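Local coordinates for protein E1 (Kluyveromyces marxianus, PDB 3VX6) that acts as an E1-like enzyme, activating the ubiquitin-like proteins ATG8 and ATG12 for their conjugation in autophagy and cytoplasm-to-vacuole transport, at residues 114-119 / 186-191; 151-156 / 248-253; 194-199 / 220-225; 230-235 / 242-247. All blocks are in the same frame, centred on the assembly; numbering follows the deposited sequence.

Interaction 1: residues 114-119 / 186-191; sequences ENDLNE and QKATPD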
loop_
_atom_site.group_PDB
_atom_site.type_symbol
_atom_site.label_atom_id
_atom_site.label_comp_id
_atom_site.label_asym_id
_atom_site.label_seq_id
_atom_site.Cartn_x
_atom_site.Cartn_y
_atom_site.Cartn_z
ATOM N N GLU A 114 15.738 5.704 1.942
ATOM C CA GLU A 114 16.600 5.999 3.072
ATOM C C GLU A 114 16.485 4.972 4.194
ATOM O O GLU A 114 17.334 4.938 5.081
ATOM C CB GLU A 114 16.332 7.409 3.632
ATOM C CG GLU A 114 14.916 7.651 4.155
ATOM C CD GLU A 114 14.758 8.983 4.903
ATOM O OE1 GLU A 114 15.348 10.000 4.467
ATOM O OE2 GLU A 114 14.025 9.013 5.920
ATOM N N ASN A 115 15.463 4.118 4.151
ATOM C CA ASN A 115 15.283 3.136 5.217
ATOM C C ASN A 115 15.096 1.700 4.754
ATOM O O ASN A 115 16.022 0.893 4.790
ATOM C CB ASN A 115 14.093 3.528 6.103
ATOM C CG ASN A 115 14.141 4.985 6.543
ATOM O OD1 ASN A 115 15.182 5.484 6.974
ATOM N ND2 ASN A 115 13.004 5.673 6.447
ATOM N N ASP A 116 13.878 1.382 4.337
ATOM C CA ASP A 116 13.543 0.037 3.896
ATOM C C ASP A 116 12.419 0.188 2.885
ATOM O O ASP A 116 11.619 1.123 2.984
ATOM C CB ASP A 116 13.076 -0.788 5.106
ATOM C CG ASP A 116 12.877 -2.265 4.787
ATOM O OD1 ASP A 116 12.002 -2.601 3.957
ATOM O OD2 ASP A 116 13.593 -3.100 5.382
ATOM N N LEU A 117 12.363 -0.709 1.903
ATOM C CA LEU A 117 11.304 -0.639 0.908
ATOM C C LEU A 117 9.946 -0.937 1.539
ATOM O O LEU A 117 8.919 -0.458 1.071
ATOM C CB LEU A 117 11.552 -1.621 -0.239
ATOM C CG LEU A 117 12.819 -1.417 -1.052
ATOM C CD1 LEU A 117 12.730 -2.289 -2.270
ATOM C CD2 LEU A 117 12.981 0.044 -1.434
ATOM N N ASN A 118 9.929 -1.732 2.598
ATOM C CA ASN A 118 8.660 -2.032 3.234
ATOM C C ASN A 118 7.945 -0.744 3.577
ATOM O O ASN A 118 6.724 -0.695 3.586
ATOM C CB ASN A 118 8.865 -2.832 4.516
ATOM C CG ASN A 118 9.101 -4.305 4.252
ATOM O OD1 ASN A 118 8.160 -5.066 3.972
ATOM N ND2 ASN A 118 10.360 -4.721 4.326
ATOM N N GLU A 119 8.707 0.306 3.848
ATOM C CA GLU A 119 8.105 1.576 4.223
ATOM C C GLU A 119 7.397 2.325 3.120
ATOM O O GLU A 119 6.654 3.267 3.397
ATOM C CB GLU A 119 9.147 2.496 4.842
ATOM C CG GLU A 119 9.722 1.978 6.128
ATOM C CD GLU A 119 10.584 3.007 6.818
ATOM O OE1 GLU A 119 11.452 2.596 7.611
ATOM O OE2 GLU A 119 10.389 4.227 6.580
ATOM N N GLN A 186 17.498 -10.679 2.741
ATOM C CA GLN A 186 18.011 -9.593 3.565
ATOM C C GLN A 186 17.036 -8.411 3.550
ATOM O O GLN A 186 16.232 -8.264 2.624
ATOM C CB GLN A 186 19.374 -9.142 3.026
ATOM C CG GLN A 186 20.418 -10.237 2.981
ATOM C CD GLN A 186 20.914 -10.615 4.359
ATOM O OE1 GLN A 186 21.787 -11.466 4.507
ATOM N NE2 GLN A 186 20.360 -9.971 5.381
ATOM N N LYS A 187 17.114 -7.559 4.567
ATOM C CA LYS A 187 16.225 -6.408 4.630
ATOM C C LYS A 187 16.394 -5.521 3.394
ATOM O O LYS A 187 17.510 -5.280 2.935
ATOM C CB LYS A 187 16.503 -5.602 5.900
ATOM C CG LYS A 187 16.209 -6.371 7.178
ATOM C CD LYS A 187 16.471 -5.535 8.413
ATOM C CE LYS A 187 16.243 -6.371 9.663
ATOM N NZ LYS A 187 16.621 -5.658 10.923
ATOM N N ALA A 188 15.273 -5.046 2.860
ATOM C CA ALA A 188 15.284 -4.186 1.680
ATOM C C ALA A 188 15.857 -2.811 2.013
ATOM O O ALA A 188 15.258 -1.784 1.702
ATOM C CB ALA A 188 13.885 -4.032 1.131
ATOM N N THR A 189 17.019 -2.801 2.646
ATOM C CA THR A 189 17.671 -1.566 3.014
ATOM C C THR A 189 18.397 -0.936 1.813
ATOM O O THR A 189 18.569 -1.572 0.772
ATOM C CB THR A 189 18.615 -1.836 4.201
ATOM O OG1 THR A 189 19.562 -2.853 3.855
ATOM C CG2 THR A 189 17.803 -2.317 5.380
ATOM N N PRO A 190 18.808 0.334 1.931
ATOM C CA PRO A 190 19.491 0.931 0.783
ATOM C C PRO A 190 20.771 0.229 0.340
ATOM O O PRO A 190 20.882 -0.172 -0.827
ATOM C CB PRO A 190 19.733 2.373 1.233
ATOM C CG PRO A 190 18.551 2.647 2.119
ATOM C CD PRO A 190 18.477 1.360 2.932
ATOM N N ASP A 191 21.739 0.076 1.243
ATOM C CA ASP A 191 22.986 -0.584 0.862
ATOM C C ASP A 191 22.758 -2.009 0.366
ATOM O O ASP A 191 23.494 -2.501 -0.492
ATOM C CB ASP A 191 23.989 -0.567 2.012
ATOM C CG ASP A 191 24.507 0.834 2.312
ATOM O OD1 ASP A 191 24.582 1.681 1.390
ATOM O OD2 ASP A 191 24.861 1.086 3.481
HETATM O O HOH W 1 13.056 -6.430 4.719
#
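Asp116 turns CG opposite its own backbone N (chi1 -172°), which sets the carboxylate beside Ala188, with OD1 3.7 Å from Ala188 CB. Leu117, whose CG lies opposite the carbonyl carbon instead, lays CB and CG against the same methyl group; Leu117 CG stands 3.6 Å from Ala188 CB. The backbones are joined by one hydrogen bond, Leu117 N to Ala188 O at 3.1 Å, bent at the hydrogen (142°). The geometry of Asp116 is that of an Asx turn leading into the 3-10 segment 117-119: OD1 takes the backbone N-H of Asn118 on its anti lone pair (N to OD1 2.6 Å). Asn118 ND2 reaches Asp116 OD1 at 2.7 Å, on the syn side and 34° out of the carboxylate plane. With an alanine here, the backbone N-H of Asn118 would probably lose its acceptor and the Asn118 amide one of its bonds, Ile177 O being another. A water accepts from Ala188 N at 3.2 Å and gives a weak bond to Asp116 OD2. Further on, Thr189 occupies the N-cap position of helix 190-195, and the Pro190 ring packs against the backbone at the start of 114-119, its CG 3.7 Å from Glu114 C. Thr189 CA also points a C-H at Asn115 O, 3.5 Å away. Leu117 continues inward onto Ile218 and Val221 of helix 215-225.

Interaction 2: residues 151-156 / 248-253; sequences TYQIIS and IINNGN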
loop_
_atom_site.group_PDB
_atom_site.type_symbol
_atom_site.label_atom_id
_atom_site.label_comp_id
_atom_site.label_asym_id
_atom_site.label_seq_id
_atom_site.Cartn_x
_atom_site.Cartn_y
_atom_site.Cartn_z
ATOM N N THR A 151 6.799 4.603 -17.150
ATOM C CA THR A 151 6.029 3.442 -17.525
ATOM C C THR A 151 6.944 2.271 -17.192
ATOM O O THR A 151 8.145 2.463 -16.953
ATOM C CB THR A 151 5.681 3.489 -19.022
ATOM O OG1 THR A 151 6.564 4.405 -19.688
ATOM C CG2 THR A 151 4.249 3.965 -19.214
ATOM N N TYR A 152 6.390 1.064 -17.150
ATOM C CA TYR A 152 7.194 -0.099 -16.807
ATOM C C TYR A 152 6.836 -1.295 -17.646
ATOM O O TYR A 152 5.659 -1.569 -17.862
ATOM C CB TYR A 152 6.979 -0.490 -15.349
ATOM C CG TYR A 152 7.065 0.654 -14.391
ATOM C CD1 TYR A 152 8.235 0.900 -13.691
ATOM C CD2 TYR A 152 5.978 1.513 -14.194
ATOM C CE1 TYR A 152 8.331 1.971 -12.813
ATOM C CE2 TYR A 152 6.070 2.594 -13.317
ATOM C CZ TYR A 152 7.252 2.811 -12.634
ATOM O OH TYR A 152 7.386 3.873 -11.777
ATOM N N GLN A 153 7.865 -2.005 -18.101
ATOM C CA GLN A 153 7.708 -3.225 -18.875
ATOM C C GLN A 153 8.351 -4.317 -18.050
ATOM O O GLN A 153 9.393 -4.105 -17.431
ATOM C CB GLN A 153 8.460 -3.164 -20.203
ATOM C CG GLN A 153 7.681 -2.637 -21.391
ATOM C CD GLN A 153 8.194 -1.287 -21.840
ATOM O OE1 GLN A 153 7.629 -0.252 -21.487
ATOM N NE2 GLN A 153 9.284 -1.287 -22.603
ATOM N N ILE A 154 7.724 -5.481 -18.018
ATOM C CA ILE A 154 8.313 -6.594 -17.311
ATOM C C ILE A 154 9.174 -7.220 -18.388
ATOM O O ILE A 154 8.659 -7.737 -19.376
ATOM C CB ILE A 154 7.257 -7.621 -16.831
ATOM C CG1 ILE A 154 6.512 -7.070 -15.609
ATOM C CG2 ILE A 154 7.928 -8.951 -16.484
ATOM C CD1 ILE A 154 5.500 -8.046 -15.012
ATOM N N ILE A 155 10.487 -7.129 -18.224
ATOM C CA ILE A 155 11.402 -7.715 -19.187
ATOM C C ILE A 155 11.348 -9.226 -19.067
ATOM O O ILE A 155 11.449 -9.933 -20.057
ATOM C CB ILE A 155 12.836 -7.252 -18.942
ATOM C CG1 ILE A 155 12.953 -5.776 -19.306
ATOM C CG2 ILE A 155 13.808 -8.099 -19.749
ATOM C CD1 ILE A 155 12.395 -5.436 -20.685
ATOM N N SER A 156 11.164 -9.711 -17.847
ATOM C CA SER A 156 11.107 -11.145 -17.606
ATOM C C SER A 156 10.360 -11.510 -16.318
ATOM O O SER A 156 10.319 -10.729 -15.368
ATOM C CB SER A 156 12.538 -11.699 -17.551
ATOM O OG SER A 156 12.601 -12.884 -16.782
ATOM N N ILE A 248 11.958 -2.939 -16.142
ATOM C CA ILE A 248 12.677 -1.805 -16.688
ATOM C C ILE A 248 11.737 -0.615 -16.563
ATOM O O ILE A 248 10.536 -0.736 -16.816
ATOM C CB ILE A 248 13.031 -2.031 -18.185
ATOM C CG1 ILE A 248 13.426 -0.709 -18.846
ATOM C CG2 ILE A 248 11.844 -2.627 -18.912
ATOM C CD1 ILE A 248 14.649 -0.042 -18.230
ATOM N N ILE A 249 12.284 0.519 -16.140
ATOM C CA ILE A 249 11.513 1.744 -16.001
ATOM C C ILE A 249 11.724 2.613 -17.243
ATOM O O ILE A 249 12.861 2.879 -17.637
ATOM C CB ILE A 249 11.951 2.580 -14.773
ATOM C CG1 ILE A 249 11.559 1.882 -13.473
ATOM C CG2 ILE A 249 11.300 3.943 -14.828
ATOM C CD1 ILE A 249 12.661 1.120 -12.841
ATOM N N ASN A 250 10.636 3.055 -17.865
ATOM C CA ASN A 250 10.757 3.914 -19.036
ATOM C C ASN A 250 10.498 5.352 -18.636
ATOM O O ASN A 250 9.550 5.634 -17.902
ATOM C CB ASN A 250 9.751 3.519 -20.111
ATOM C CG ASN A 250 9.711 2.040 -20.343
ATOM O OD1 ASN A 250 10.736 1.411 -20.605
ATOM N ND2 ASN A 250 8.520 1.466 -20.256
ATOM N N ASN A 251 11.349 6.257 -19.108
ATOM C CA ASN A 251 11.174 7.677 -18.824
ATOM C C ASN A 251 11.067 7.915 -17.332
ATOM O O ASN A 251 10.347 8.818 -16.893
ATOM C CB ASN A 251 9.892 8.171 -19.493
ATOM C CG ASN A 251 9.676 7.546 -20.860
ATOM O OD1 ASN A 251 10.438 7.799 -21.793
ATOM N ND2 ASN A 251 8.640 6.712 -20.983
ATOM N N GLY A 252 11.773 7.106 -16.552
ATOM C CA GLY A 252 11.712 7.260 -15.115
ATOM C C GLY A 252 12.543 8.416 -14.601
ATOM O O GLY A 252 12.648 8.627 -13.391
ATOM N N ASN A 253 13.117 9.196 -15.504
ATOM C CA ASN A 253 13.947 10.285 -15.047
ATOM C C ASN A 253 13.340 11.662 -14.874
ATOM O O ASN A 253 14.042 12.596 -14.492
ATOM C CB ASN A 253 15.197 10.359 -15.906
ATOM C CG ASN A 253 16.412 9.820 -15.176
ATOM O OD1 ASN A 253 17.226 10.589 -14.655
ATOM N ND2 ASN A 253 16.526 8.490 -15.103
#
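Ile248, Asn250 and Thr151 lose the most surface where strands 151-159 and 243-250 run antiparallel, at one margin of the six-stranded mixed sheet; their short segments make an angle of 150°. Thr151 with Asn250 and Gln153 with Ile248 are hydrogen-bonded pairs, and Tyr152 with Ile249 is the non-hydrogen-bonded pair between them. Asn250 N gives Thr151 O a nearly straight bond of 2.7 Å, returned by Thr151 N to Asn250 O at 3.0 Å. Ile248 is held likewise, its N 3.1 Å from Gln153 O. A chi1 of 164° leaves CG2 of Ile248 as the branch facing the partner strand: it lies 3.7 Å from Gln153 CB and also packs against CG1 and CD1 of Ile155. Ile155 belongs to a classic beta bulge, in which it and Ser156 both face Glu246. The Asn250 side chain lies roughly perpendicular to that of Gln153, but their amides are modelled too close for a bond type to be assigned. On the other face of the sheet, Tyr152 and Ile249 run alongside each other in the same direction; Ile249 CG1 approaches CD1 and CE1 of Tyr152 obliquely, 3.3 Å from CE1, and Tyr152 continues onto Leu219 and Thr220 of helix 215-225. Past the strand end, Asn251 ND2 makes a weak hydrogen bond of 3.4 Å to Thr151 OG1.

Interaction 3: residues 194-199 / 220-225; sequences KVCEKV and TVWSKL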
loop_
_atom_site.group_PDB
_atom_site.type_symbol
_atom_site.label_atom_id
_atom_site.label_comp_id
_atom_site.label_asym_id
_atom_site.label_seq_id
_atom_site.Cartn_x
_atom_site.Cartn_y
_atom_site.Cartn_z
ATOM N N LYS A 194 21.405 -1.713 -3.086
ATOM C CA LYS A 194 22.437 -1.358 -4.051
ATOM C C LYS A 194 23.199 -2.579 -4.549
ATOM O O LYS A 194 23.765 -2.543 -5.645
ATOM C CB LYS A 194 23.425 -0.369 -3.442
ATOM C CG LYS A 194 22.838 1.011 -3.253
ATOM C CD LYS A 194 23.820 1.959 -2.610
ATOM C CE LYS A 194 23.216 3.353 -2.500
ATOM N NZ LYS A 194 24.100 4.293 -1.743
ATOM N N VAL A 195 23.197 -3.658 -3.759
ATOM C CA VAL A 195 23.915 -4.880 -4.120
ATOM C C VAL A 195 23.052 -6.137 -4.225
ATOM O O VAL A 195 23.530 -7.181 -4.664
ATOM C CB VAL A 195 25.058 -5.184 -3.108
ATOM C CG1 VAL A 195 25.868 -3.924 -2.841
ATOM C CG2 VAL A 195 24.484 -5.734 -1.808
ATOM N N CYS A 196 21.791 -6.057 -3.824
ATOM C CA CYS A 196 20.930 -7.235 -3.885
ATOM C C CYS A 196 20.651 -7.653 -5.326
ATOM O O CYS A 196 20.690 -6.825 -6.239
ATOM C CB CYS A 196 19.606 -6.968 -3.180
ATOM S SG CYS A 196 18.540 -5.828 -4.073
ATOM N N GLU A 197 20.370 -8.940 -5.518
ATOM C CA GLU A 197 20.084 -9.483 -6.840
ATOM C C GLU A 197 18.657 -9.149 -7.180
ATOM O O GLU A 197 18.297 -9.019 -8.354
ATOM C CB GLU A 197 20.216 -11.011 -6.870
ATOM C CG GLU A 197 21.594 -11.546 -6.620
ATOM C CD GLU A 197 21.885 -11.735 -5.154
ATOM O OE1 GLU A 197 21.187 -12.561 -4.516
ATOM O OE2 GLU A 197 22.813 -11.056 -4.650
ATOM N N LYS A 198 17.843 -9.031 -6.135
ATOM C CA LYS A 198 16.441 -8.738 -6.315
ATOM C C LYS A 198 15.714 -8.386 -5.045
ATOM O O LYS A 198 16.263 -8.455 -3.951
ATOM C CB LYS A 198 15.752 -9.925 -6.980
ATOM C CG LYS A 198 16.024 -11.258 -6.342
ATOM C CD LYS A 198 15.714 -12.356 -7.341
ATOM C CE LYS A 198 15.891 -13.742 -6.741
ATOM N NZ LYS A 198 15.798 -14.789 -7.796
ATOM N N VAL A 199 14.460 -7.995 -5.231
ATOM C CA VAL A 199 13.557 -7.610 -4.168
ATOM C C VAL A 199 12.393 -8.582 -4.141
ATOM O O VAL A 199 11.820 -8.890 -5.178
ATOM C CB VAL A 199 13.012 -6.198 -4.419
ATOM C CG1 VAL A 199 11.832 -5.901 -3.479
ATOM C CG2 VAL A 199 14.134 -5.193 -4.231
ATOM N N THR A 220 10.318 2.763 -8.166
ATOM C CA THR A 220 10.762 4.136 -8.056
ATOM C C THR A 220 11.884 4.298 -7.022
ATOM O O THR A 220 12.885 4.976 -7.263
ATOM C CB THR A 220 9.571 5.041 -7.700
ATOM O OG1 THR A 220 8.612 4.990 -8.760
ATOM C CG2 THR A 220 10.021 6.475 -7.497
ATOM N N VAL A 221 11.733 3.671 -5.868
ATOM C CA VAL A 221 12.763 3.825 -4.862
ATOM C C VAL A 221 14.041 3.089 -5.229
ATOM O O VAL A 221 15.128 3.658 -5.257
ATOM C CB VAL A 221 12.279 3.343 -3.509
ATOM C CG1 VAL A 221 13.411 3.435 -2.516
ATOM C CG2 VAL A 221 11.083 4.178 -3.070
ATOM N N TRP A 222 13.906 1.810 -5.500
ATOM C CA TRP A 222 15.048 1.015 -5.862
ATOM C C TRP A 222 15.824 1.682 -7.018
ATOM O O TRP A 222 17.055 1.632 -7.059
ATOM C CB TRP A 222 14.546 -0.361 -6.257
ATOM C CG TRP A 222 15.572 -1.402 -6.297
ATOM C CD1 TRP A 222 16.892 -1.291 -5.943
ATOM C CD2 TRP A 222 15.381 -2.739 -6.741
ATOM N NE1 TRP A 222 17.532 -2.489 -6.146
ATOM C CE2 TRP A 222 16.624 -3.397 -6.636
ATOM C CE3 TRP A 222 14.276 -3.451 -7.216
ATOM C CZ2 TRP A 222 16.793 -4.728 -6.997
ATOM C CZ3 TRP A 222 14.443 -4.771 -7.574
ATOM C CH2 TRP A 222 15.691 -5.399 -7.462
ATOM N N SER A 223 15.086 2.314 -7.935
ATOM C CA SER A 223 15.649 3.006 -9.095
ATOM C C SER A 223 16.656 4.077 -8.736
ATOM O O SER A 223 17.770 4.095 -9.244
ATOM C CB SER A 223 14.545 3.685 -9.913
ATOM O OG SER A 223 13.809 2.761 -10.683
ATOM N N LYS A 224 16.237 4.998 -7.885
ATOM C CA LYS A 224 17.092 6.091 -7.482
ATOM C C LYS A 224 18.251 5.640 -6.591
ATOM O O LYS A 224 19.329 6.234 -6.628
ATOM C CB LYS A 224 16.242 7.165 -6.785
ATOM C CG LYS A 224 15.294 7.885 -7.743
ATOM C CD LYS A 224 14.307 8.790 -7.024
ATOM C CE LYS A 224 13.238 9.335 -7.980
ATOM N NZ LYS A 224 13.695 10.495 -8.809
ATOM N N LEU A 225 18.026 4.589 -5.808
ATOM C CA LEU A 225 19.030 4.051 -4.893
ATOM C C LEU A 225 20.065 3.285 -5.672
ATOM O O LEU A 225 21.258 3.485 -5.525
ATOM C CB LEU A 225 18.396 3.083 -3.890
ATOM C CG LEU A 225 17.691 3.687 -2.694
ATOM C CD1 LEU A 225 17.287 2.581 -1.739
ATOM C CD2 LEU A 225 18.632 4.661 -2.017
#
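In the beta-alpha-beta unit made by strand 198-202, helix 215-225 and strand 231-236, the indole of Trp222 reaches from the helix to Val199 on the first strand. A chi1 of -164° carries its six-membered ring out to that valine. Val199 CG2 sits over one face of the six-membered ring, 3.4 Å from its centroid and only 12° off the normal, which meets the definition of a CH-pi contact. The methyl is displaced slightly toward the rim, and Trp222 CZ3 is its closest ring atom. This is the usual packing of such a unit, a crossover helix laid on its own parallel strands, here carried by one large side chain. Cys196, in the turn between helix 190-195 and the strand, adds a sulfur-aromatic contact: SG lies 4.6 Å from the same centroid but 55° off the normal, an oblique approach, and comes to 3.6 Å from Trp222 CZ2. The far end of the indole also meets backbone, with Lys198 CA 3.6 Å from Trp222 CH2. The polar atom of the ring is satisfied as well, since Trp222 NE1 donates to Leu193 O; Tyr231 meets the indole edge-to-face. The Lys198 side chain ends in a salt bridge, NZ to Glu244 OE1. At the last turn of the helix segment, the extended Lys194 chain passes Leu225 O with its aliphatic part, CG at 3.7 Å and CE at 3.6 Å from that carbonyl oxygen.

Interaction 4: residues 230-235 / 242-247; sequences TYTICF and SFEAEI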
loop_
_atom_site.group_PDB
_atom_site.type_symbol
_atom_site.label_atom_id
_atom_site.label_comp_id
_atom_site.label_asym_id
_atom_site.label_seq_id
_atom_site.Cartn_x
_atom_site.Cartn_y
_atom_site.Cartn_z
ATOM N N THR A 230 18.067 -2.917 -15.197
ATOM C CA THR A 230 16.863 -3.623 -14.829
ATOM C C THR A 230 16.695 -3.815 -13.312
ATOM O O THR A 230 17.623 -3.591 -12.533
ATOM C CB THR A 230 16.865 -4.989 -15.568
ATOM O OG1 THR A 230 15.628 -5.665 -15.355
ATOM C CG2 THR A 230 18.008 -5.858 -15.082
ATOM N N TYR A 231 15.489 -4.208 -12.905
ATOM C CA TYR A 231 15.161 -4.453 -11.502
ATOM C C TYR A 231 14.342 -5.721 -11.416
ATOM O O TYR A 231 13.344 -5.867 -12.114
ATOM C CB TYR A 231 14.339 -3.310 -10.946
ATOM C CG TYR A 231 15.050 -2.002 -11.027
ATOM C CD1 TYR A 231 15.884 -1.583 -10.000
ATOM C CD2 TYR A 231 14.933 -1.199 -12.159
ATOM C CE1 TYR A 231 16.587 -0.398 -10.101
ATOM C CE2 TYR A 231 15.640 -0.010 -12.265
ATOM C CZ TYR A 231 16.460 0.378 -11.239
ATOM O OH TYR A 231 17.192 1.525 -11.354
ATOM N N THR A 232 14.754 -6.637 -10.552
ATOM C CA THR A 232 14.038 -7.891 -10.416
ATOM C C THR A 232 13.244 -7.933 -9.133
ATOM O O THR A 232 13.767 -7.635 -8.070
ATOM C CB THR A 232 14.999 -9.078 -10.437
ATOM O OG1 THR A 232 15.612 -9.168 -11.732
ATOM C CG2 THR A 232 14.249 -10.360 -10.126
ATOM N N ILE A 233 11.980 -8.320 -9.232
ATOM C CA ILE A 233 11.127 -8.385 -8.058
ATOM C C ILE A 233 10.340 -9.677 -7.988
ATOM O O ILE A 233 9.653 -10.046 -8.941
ATOM C CB ILE A 233 10.130 -7.225 -8.041
ATOM C CG1 ILE A 233 10.889 -5.894 -8.035
ATOM C CG2 ILE A 233 9.205 -7.360 -6.839
ATOM C CD1 ILE A 233 10.008 -4.691 -8.235
ATOM N N CYS A 234 10.446 -10.364 -6.856
ATOM C CA CYS A 234 9.710 -11.608 -6.639
ATOM C C CYS A 234 8.365 -11.261 -6.014
ATOM O O CYS A 234 8.306 -10.645 -4.956
ATOM C CB CYS A 234 10.481 -12.530 -5.692
ATOM S SG CYS A 234 12.051 -13.081 -6.334
ATOM N N PHE A 235 7.286 -11.653 -6.672
ATOM C CA PHE A 235 5.950 -11.371 -6.169
ATOM C C PHE A 235 5.353 -12.628 -5.571
ATOM O O PHE A 235 4.872 -13.501 -6.286
ATOM C CB PHE A 235 5.081 -10.838 -7.306
ATOM C CG PHE A 235 5.570 -9.527 -7.866
ATOM C CD1 PHE A 235 5.434 -8.347 -7.135
ATOM C CD2 PHE A 235 6.202 -9.473 -9.108
ATOM C CE1 PHE A 235 5.919 -7.133 -7.635
ATOM C CE2 PHE A 235 6.690 -8.260 -9.615
ATOM C CZ PHE A 235 6.549 -7.091 -8.876
ATOM N N SER A 242 2.266 -16.646 -7.199
ATOM C CA SER A 242 3.564 -16.009 -6.948
ATOM C C SER A 242 4.515 -16.121 -8.141
ATOM O O SER A 242 4.731 -17.209 -8.687
ATOM C CB SER A 242 4.224 -16.598 -5.696
ATOM O OG SER A 242 3.628 -17.837 -5.340
ATOM N N PHE A 243 5.071 -14.983 -8.549
ATOM C CA PHE A 243 5.993 -14.938 -9.679
ATOM C C PHE A 243 7.092 -13.904 -9.467
ATOM O O PHE A 243 6.897 -12.917 -8.768
ATOM C CB PHE A 243 5.244 -14.572 -10.957
ATOM C CG PHE A 243 4.760 -13.139 -10.988
ATOM C CD1 PHE A 243 3.712 -12.723 -10.169
ATOM C CD2 PHE A 243 5.365 -12.205 -11.831
ATOM C CE1 PHE A 243 3.278 -11.401 -10.189
ATOM C CE2 PHE A 243 4.939 -10.881 -11.859
ATOM C CZ PHE A 243 3.894 -10.477 -11.037
ATOM N N GLU A 244 8.247 -14.133 -10.077
ATOM C CA GLU A 244 9.355 -13.191 -9.977
ATOM C C GLU A 244 9.383 -12.438 -11.299
ATOM O O GLU A 244 9.091 -13.011 -12.347
ATOM C CB GLU A 244 10.681 -13.928 -9.787
ATOM C CG GLU A 244 11.887 -13.002 -9.784
ATOM C CD GLU A 244 13.203 -13.740 -9.588
ATOM O OE1 GLU A 244 13.366 -14.401 -8.539
ATOM O OE2 GLU A 244 14.079 -13.650 -10.479
ATOM N N ALA A 245 9.726 -11.161 -11.260
ATOM C CA ALA A 245 9.777 -10.387 -12.484
ATOM C C ALA A 245 10.948 -9.406 -12.569
ATOM O O ALA A 245 11.380 -8.819 -11.578
ATOM C CB ALA A 245 8.465 -9.654 -12.672
ATOM N N GLU A 246 11.469 -9.250 -13.775
ATOM C CA GLU A 246 12.561 -8.330 -14.035
ATOM C C GLU A 246 11.901 -7.120 -14.690
ATOM O O GLU A 246 11.202 -7.253 -15.691
ATOM C CB GLU A 246 13.547 -8.969 -14.991
ATOM C CG GLU A 246 14.834 -8.228 -15.108
ATOM C CD GLU A 246 15.782 -8.921 -16.036
ATOM O OE1 GLU A 246 16.989 -8.619 -15.954
ATOM O OE2 GLU A 246 15.319 -9.766 -16.843
ATOM N N ILE A 247 12.132 -5.937 -14.146
ATOM C CA ILE A 247 11.470 -4.758 -14.669
ATOM C C ILE A 247 12.393 -3.635 -15.101
ATOM O O ILE A 247 13.458 -3.412 -14.527
ATOM C CB ILE A 247 10.459 -4.229 -13.611
ATOM C CG1 ILE A 247 9.370 -5.274 -13.377
ATOM C CG2 ILE A 247 9.848 -2.934 -14.053
ATOM C CD1 ILE A 247 8.732 -5.186 -12.029
#
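Phe235 and Phe243 form the hydrogen-bonded pair nearest the turn within these segments of the beta hairpin 231-236/243-250, whose short segments run antiparallel at 161°. Followed outward, the Phe235 side chain meets the other strand at nearly every step. Phe235 CB lies over a face of the Phe243 ring, 3.9 Å from its centroid. Phe235 CG comes next, 3.7 Å from Phe243 CZ. CD2 stays over that same face, although the model sets it too close for its exact place to be trusted. Phe235 CE2 reaches Ala245 CB at 3.8 Å, the methyl meeting the Phe235 ring at its edge, and CZ ends 4.3 Å from Ile247 CD1. One face of the Phe235 ring is covered by CG2 of Ile233, its neighbour two residues back. The two phenyl planes differ by 31° with centroids 4.7 Å apart, an oblique pair. On the partner strand, a chi1 of 70° puts the Phe243 ring beneath Phe235 CB. An alanine in place of Phe243 would probably leave CB of Phe235 without its aromatic cover and the Phe235 ring freer to turn. Two further hydrogen-bonded pairs, Tyr231 with Ile247 and Ile233 with Ala245, continue the ladder. The face bearing Phe235, Ile233 and Ile247 packs against Thr215, Ile218 and Leu219 of helix 215-225, while strands 198-202 and 151-159 flank the hairpin within the sheet.

How the interactions relate
From the N terminus, interaction 1 opens first, in the loop after helix 97-114, and closes at the start of helix 190-195. Interaction 2 opens within that span, at strand 151-159, but closes much later at 248-253, so the two cross; their nearest atoms stay about 11 Å apart. Interactions 3 and 4 follow in series, both lying within the long loop of interaction 2. Helix 215-225 is the common neighbour: Val221 CG1 meets Leu117 CD2 of interaction 1 at 3.6 Å, and its other residues touch interactions 2 and 4. Strand 243-250 is shared by interactions 2 and 4, which join neighbouring strands of one sheet, while interaction 3 lays helix 215-225 on strand 198-202 of it.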